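Local coordinates for major pilin protein fimA (Silicibacter pomeroyi, PDB 2IMH) that is of unknown function despite its pilin name, and belongs to the DUF1028 family, with two packed sheets consistent with an Ntn-hydrolase-like fold, at residues G15-A20 with A87-L92; L140-R145 with M168-P173. All coordinates share one frame; numbering follows the deposited sequence.

Contact 1 (G15-A20 with A87-L92); sequences GAIGGA and AAMDLL
The backbones at Ile17 and Leu91 approach to 7.2 Å between their CA atoms, the segments running in roughly opposite directions with no hydrogen bond between them, so the contact rests on aliphatic carbons. Ile17 supplies both its branches. CG1 lies between the backbone N and the carbonyl carbon (chi1 56°) and carries CD1 to Leu91, while CG2 faces the tip of Met89, a selenomethionine. The latter stays extended through its first two torsions and bends only at chi3 (71°), which brings its methyl CE within 3.8 Å of Ile17 CG2. The contact bridges two stacked antiparallel sheets: strand 16-23 belongs to one, strand 85-90 to the other, and the arrangement is consistent with the layered alpha-beta-beta-alpha architecture of Ntn-hydrolase-like proteins. Ala87, touching Leu8 and Ile116, belongs to the same interface, whereas Ala88 turns to Val71 of helix 67-76. Leu91, partly exposed, lays its CD2 methyl 4.0 Å from Ile17 CD1 and 4.2 Å from Ile17 CG2. Asp90 forms an Asx turn, its OD1 accepting Leu92 N at 2.9 Å from above the carboxylate plane; Asn94 N is a second donor to that oxygen.

Contact 2 (L140-R145 with M168-P173); sequences LTFERR and MLVLHP
Val170 meets Phe142 and Glu143 through its two methyls, in a contact between the first turn of a helix and a strand that involves no hydrogen bond across it. The apolar part is carried by Val170 CG1, which lies at the edge of the Phe142 ring, near its plane, 4.0 Å from CE2 and 4.1 Å from CD2. Phe142 reaches it with CG opposite the backbone N (chi1 -178°), and the ring and the valine point past each other from opposite sides of the interface. The other methyl, Val170 CG2, rests 4.2 Å from Glu143 CG.

Two polar atoms also touch the strand's side chains. Glu143, bent at chi2 (83°), runs roughly perpendicular to Val170, and its OE2 stands 4.0 Å from Val170 CG1; the same oxygen forms a long, weak ion pair with Arg175 of strand 175-182, which may partly offset its charge. The selenium of Met168 lies 3.5 Å from the carbonyl O of Glu143 in the conformer described, but this selenomethionine was modelled in two conformers and the approach is therefore doubtful.

Within the helix start, Thr141 occupies the N-cap position, and its carbonyl O accepts Arg145 N at 3.0 Å, closing the first turn.

Helix 142-155 thus lies over one face of the six-stranded sheet: Leu146 continues the packing onto Met168 and Val170, Tyr197 of helix 189-200 adjoins Thr141 and Glu143, and strands 16-23 and 175-182 flank strand 165-172.

A sheet with two packed faces is illustrated by the pair. Contact 1 and contact 2, with centres about 10 Å apart, share the six-stranded sheet in which strands 16-23 and 165-172 are antiparallel neighbours. Two probable hydrogen bonds join them, Gly19 N to Leu169 O at 2.8 Å and Leu171 N to Ile17 O at 2.9 Å. From this common layer, contact 1 leads to the second sheet and contact 2 to helix 142-155, on the other side. Leu171 touches Ile17 and so lies with contact 1, although its strand serves contact 2. With the function unknown, neither contact can be assigned to an active site.

Contact 1 (G15-A20 with A87-L92)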
loop_
_atom_site.group_PDB
_atom_site.type_symbol
_atom_site.label_atom_id
_atom_site.label_comp_id
_atom_site.label_asym_id
_atom_site.label_seq_id
_atom_site.Cartn_x
_atom_site.Cartn_y
_atom_site.Cartn_z
ATOM N N GLY A 15 10.896 -5.167 9.805
ATOM C CA GLY A 15 10.563 -6.192 8.837
ATOM C C GLY A 15 9.120 -6.034 8.385
ATOM O O GLY A 15 8.637 -6.826 7.570
ATOM N N ALA A 16 8.435 -5.004 8.895
ATOM C CA ALA A 16 7.077 -4.719 8.399
ATOM C C ALA A 16 7.130 -4.391 6.919
ATOM O O ALA A 16 8.132 -3.865 6.418
ATOM C CB ALA A 16 6.446 -3.569 9.152
ATOM N N ILE A 17 6.038 -4.697 6.237
ATOM C CA ILE A 17 5.851 -4.299 4.839
ATOM C C ILE A 17 4.541 -3.526 4.763
ATOM O O ILE A 17 3.636 -3.731 5.583
ATOM C CB ILE A 17 5.865 -5.512 3.878
ATOM C CG1 ILE A 17 4.800 -6.567 4.256
ATOM C CG2 ILE A 17 7.291 -6.091 3.795
ATOM C CD1 ILE A 17 4.645 -7.702 3.218
ATOM N N GLY A 18 4.442 -2.611 3.812
ATOM C CA GLY A 18 3.193 -1.877 3.693
ATOM C C GLY A 18 3.019 -1.121 2.410
ATOM O O GLY A 18 3.877 -1.143 1.532
ATOM N N GLY A 19 1.871 -0.471 2.302
ATOM C CA GLY A 19 1.596 0.361 1.134
ATOM C C GLY A 19 0.484 1.334 1.461
ATOM O O GLY A 19 -0.231 1.168 2.466
ATOM N N ALA A 20 0.339 2.340 0.613
ATOM C CA ALA A 20 -0.729 3.316 0.767
ATOM C C ALA A 20 -1.095 3.842 -0.596
ATOM O O ALA A 20 -0.256 3.859 -1.497
ATOM C CB ALA A 20 -0.300 4.427 1.668
ATOM N N ALA A 87 2.859 -2.702 -9.703
ATOM C CA ALA A 87 4.101 -2.513 -8.975
ATOM C C ALA A 87 4.164 -3.606 -7.928
ATOM O O ALA A 87 3.133 -4.029 -7.383
ATOM C CB ALA A 87 4.131 -1.159 -8.308
ATOM N N ALA A 88 5.361 -4.096 -7.663
ATOM C CA ALA A 88 5.509 -5.186 -6.701
ATOM C C ALA A 88 6.822 -5.033 -5.989
ATOM O O ALA A 88 7.810 -4.607 -6.592
ATOM C CB ALA A 88 5.474 -6.542 -7.401
HETATM N N MSE A 89 6.852 -5.426 -4.719
HETATM C CA MSE A 89 8.059 -5.285 -3.927
HETATM C C MSE A 89 8.239 -6.550 -3.104
HETATM O O MSE A 89 7.265 -7.070 -2.577
HETATM C CB MSE A 89 7.932 -4.069 -2.982
HETATM C CG MSE A 89 9.152 -3.844 -2.116
HETATM SE SE MSE A 89 8.702 -2.844 -0.490
HETATM C CE MSE A 89 7.715 -4.244 0.453
ATOM N N ASP A 90 9.470 -7.051 -2.993
ATOM C CA ASP A 90 9.719 -8.267 -2.225
ATOM C C ASP A 90 10.013 -7.942 -0.769
ATOM O O ASP A 90 9.987 -6.775 -0.379
ATOM C CB ASP A 90 10.800 -9.166 -2.875
ATOM C CG ASP A 90 12.238 -8.655 -2.693
ATOM O OD1 ASP A 90 12.501 -7.698 -1.927
ATOM O OD2 ASP A 90 13.132 -9.268 -3.350
ATOM N N LEU A 91 10.280 -8.979 0.030
ATOM C CA LEU A 91 10.392 -8.810 1.480
ATOM C C LEU A 91 11.645 -8.064 1.905
ATOM O O LEU A 91 11.750 -7.643 3.069
ATOM C CB LEU A 91 10.319 -10.167 2.197
ATOM C CG LEU A 91 8.981 -10.898 2.114
ATOM C CD1 LEU A 91 9.141 -12.294 2.708
ATOM C CD2 LEU A 91 7.864 -10.129 2.862
ATOM N N LEU A 92 12.579 -7.868 0.974
ATOM C CA LEU A 92 13.781 -7.092 1.255
ATOM C C LEU A 92 13.786 -5.741 0.533
ATOM O O LEU A 92 14.830 -5.075 0.454
ATOM C CB LEU A 92 15.042 -7.903 0.921
ATOM C CG LEU A 92 15.392 -8.969 1.976
ATOM C CD1 LEU A 92 16.305 -10.035 1.410
ATOM C CD2 LEU A 92 16.000 -8.306 3.217
#

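Contact 2 (L140-R145 with M168-P173)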
loop_
_atom_site.group_PDB
_atom_site.type_symbol
_atom_site.label_atom_id
_atom_site.label_comp_id
_atom_site.label_asym_id
_atom_site.label_seq_id
_atom_site.Cartn_x
_atom_site.Cartn_y
_atom_site.Cartn_z
ATOM N N LEU A 140 9.537 9.840 10.839
ATOM C CA LEU A 140 8.403 9.410 11.649
ATOM C C LEU A 140 8.267 7.882 11.615
ATOM O O LEU A 140 9.051 7.207 10.939
ATOM C CB LEU A 140 7.120 10.094 11.171
ATOM C CG LEU A 140 7.126 11.631 11.138
ATOM C CD1 LEU A 140 5.774 12.155 10.669
ATOM C CD2 LEU A 140 7.516 12.239 12.494
ATOM N N THR A 141 7.298 7.351 12.358
ATOM C CA THR A 141 7.002 5.911 12.355
ATOM C C THR A 141 6.587 5.513 10.934
ATOM O O THR A 141 6.068 6.348 10.193
ATOM C CB THR A 141 5.865 5.555 13.351
ATOM O OG1 THR A 141 4.645 6.186 12.947
ATOM C CG2 THR A 141 6.202 6.007 14.768
ATOM N N PHE A 142 6.846 4.258 10.568
ATOM C CA PHE A 142 6.593 3.738 9.211
ATOM C C PHE A 142 5.240 4.172 8.655
ATOM O O PHE A 142 5.155 4.701 7.543
ATOM C CB PHE A 142 6.701 2.216 9.252
ATOM C CG PHE A 142 6.508 1.524 7.926
ATOM C CD1 PHE A 142 7.287 1.848 6.824
ATOM C CD2 PHE A 142 5.602 0.489 7.810
ATOM C CE1 PHE A 142 7.133 1.165 5.619
ATOM C CE2 PHE A 142 5.442 -0.203 6.606
ATOM C CZ PHE A 142 6.193 0.145 5.513
ATOM N N GLU A 143 4.183 3.967 9.437
ATOM C CA GLU A 143 2.821 4.303 8.992
ATOM C C GLU A 143 2.648 5.785 8.671
ATOM O O GLU A 143 1.969 6.139 7.710
ATOM C CB GLU A 143 1.813 3.891 10.058
ATOM C CG GLU A 143 1.769 2.387 10.302
ATOM C CD GLU A 143 2.846 1.857 11.250
ATOM O OE1 GLU A 143 3.707 2.627 11.741
ATOM O OE2 GLU A 143 2.823 0.635 11.509
ATOM N N ARG A 144 3.257 6.644 9.485
ATOM C CA ARG A 144 3.175 8.082 9.273
ATOM C C ARG A 144 3.996 8.523 8.074
ATOM O O ARG A 144 3.691 9.551 7.469
ATOM C CB ARG A 144 3.595 8.860 10.536
ATOM C CG ARG A 144 2.629 8.689 11.710
ATOM C CD ARG A 144 3.162 9.416 12.968
ATOM N NE ARG A 144 3.054 10.873 12.819
ATOM C CZ ARG A 144 3.652 11.783 13.594
ATOM N NH1 ARG A 144 4.428 11.416 14.618
ATOM N NH2 ARG A 144 3.467 13.082 13.343
ATOM N N ARG A 145 5.031 7.750 7.736
ATOM C CA ARG A 145 5.830 8.009 6.532
ATOM C C ARG A 145 4.975 7.765 5.295
ATOM O O ARG A 145 5.014 8.542 4.338
ATOM C CB ARG A 145 7.080 7.119 6.504
ATOM C CG ARG A 145 8.296 7.755 7.165
ATOM C CD ARG A 145 9.104 6.777 7.996
ATOM N NE ARG A 145 9.674 5.653 7.250
ATOM C CZ ARG A 145 10.077 4.521 7.821
ATOM N NH1 ARG A 145 10.581 3.544 7.088
ATOM N NH2 ARG A 145 9.965 4.358 9.132
HETATM N N MSE A 168 -4.486 2.344 3.435
HETATM C CA MSE A 168 -3.175 1.887 3.870
HETATM C C MSE A 168 -3.288 0.424 4.247
HETATM O O MSE A 168 -4.351 -0.037 4.683
HETATM C CB MSE A 168 -2.678 2.689 5.080
HETATM C CG MSE A 168 -1.200 2.480 5.410
HETATM SE SE MSE A 168 -0.484 3.885 6.577
HETATM C CE MSE A 168 -0.765 5.349 5.332
ATOM N N LEU A 169 -2.189 -0.300 4.063
ATOM C CA LEU A 169 -2.139 -1.696 4.437
ATOM C C LEU A 169 -0.747 -1.933 4.995
ATOM O O LEU A 169 0.242 -1.679 4.291
ATOM C CB LEU A 169 -2.380 -2.585 3.213
ATOM C CG LEU A 169 -2.232 -4.089 3.466
ATOM C CD1 LEU A 169 -3.347 -4.534 4.421
ATOM C CD2 LEU A 169 -2.250 -4.918 2.169
ATOM N N VAL A 170 -0.666 -2.418 6.232
ATOM C CA VAL A 170 0.636 -2.702 6.846
ATOM C C VAL A 170 0.602 -4.052 7.539
ATOM O O VAL A 170 -0.338 -4.358 8.282
ATOM C CB VAL A 170 1.080 -1.600 7.839
ATOM C CG1 VAL A 170 2.413 -1.997 8.554
ATOM C CG2 VAL A 170 1.226 -0.244 7.109
ATOM N N LEU A 171 1.643 -4.846 7.292
ATOM C CA LEU A 171 1.728 -6.224 7.790
ATOM C C LEU A 171 3.024 -6.444 8.547
ATOM O O LEU A 171 4.069 -5.950 8.154
ATOM C CB LEU A 171 1.681 -7.217 6.621
ATOM C CG LEU A 171 0.543 -7.069 5.596
ATOM C CD1 LEU A 171 0.696 -8.125 4.504
ATOM C CD2 LEU A 171 -0.813 -7.193 6.300
ATOM N N HIS A 172 2.950 -7.222 9.619
ATOM C CA HIS A 172 4.125 -7.581 10.402
ATOM C C HIS A 172 3.780 -8.869 11.144
ATOM O O HIS A 172 2.648 -9.021 11.592
ATOM C CB HIS A 172 4.422 -6.500 11.420
ATOM C CG HIS A 172 5.659 -6.765 12.215
ATOM N ND1 HIS A 172 5.657 -7.542 13.355
ATOM C CD2 HIS A 172 6.948 -6.405 12.003
ATOM C CE1 HIS A 172 6.891 -7.632 13.825
ATOM N NE2 HIS A 172 7.692 -6.942 13.028
ATOM N N PRO A 173 4.744 -9.794 11.299
ATOM C CA PRO A 173 4.388 -11.097 11.885
ATOM C C PRO A 173 3.894 -11.063 13.337
ATOM O O PRO A 173 3.254 -12.022 13.769
ATOM C CB PRO A 173 5.701 -11.884 11.822
ATOM C CG PRO A 173 6.766 -10.857 11.754
ATOM C CD PRO A 173 6.173 -9.728 10.948
#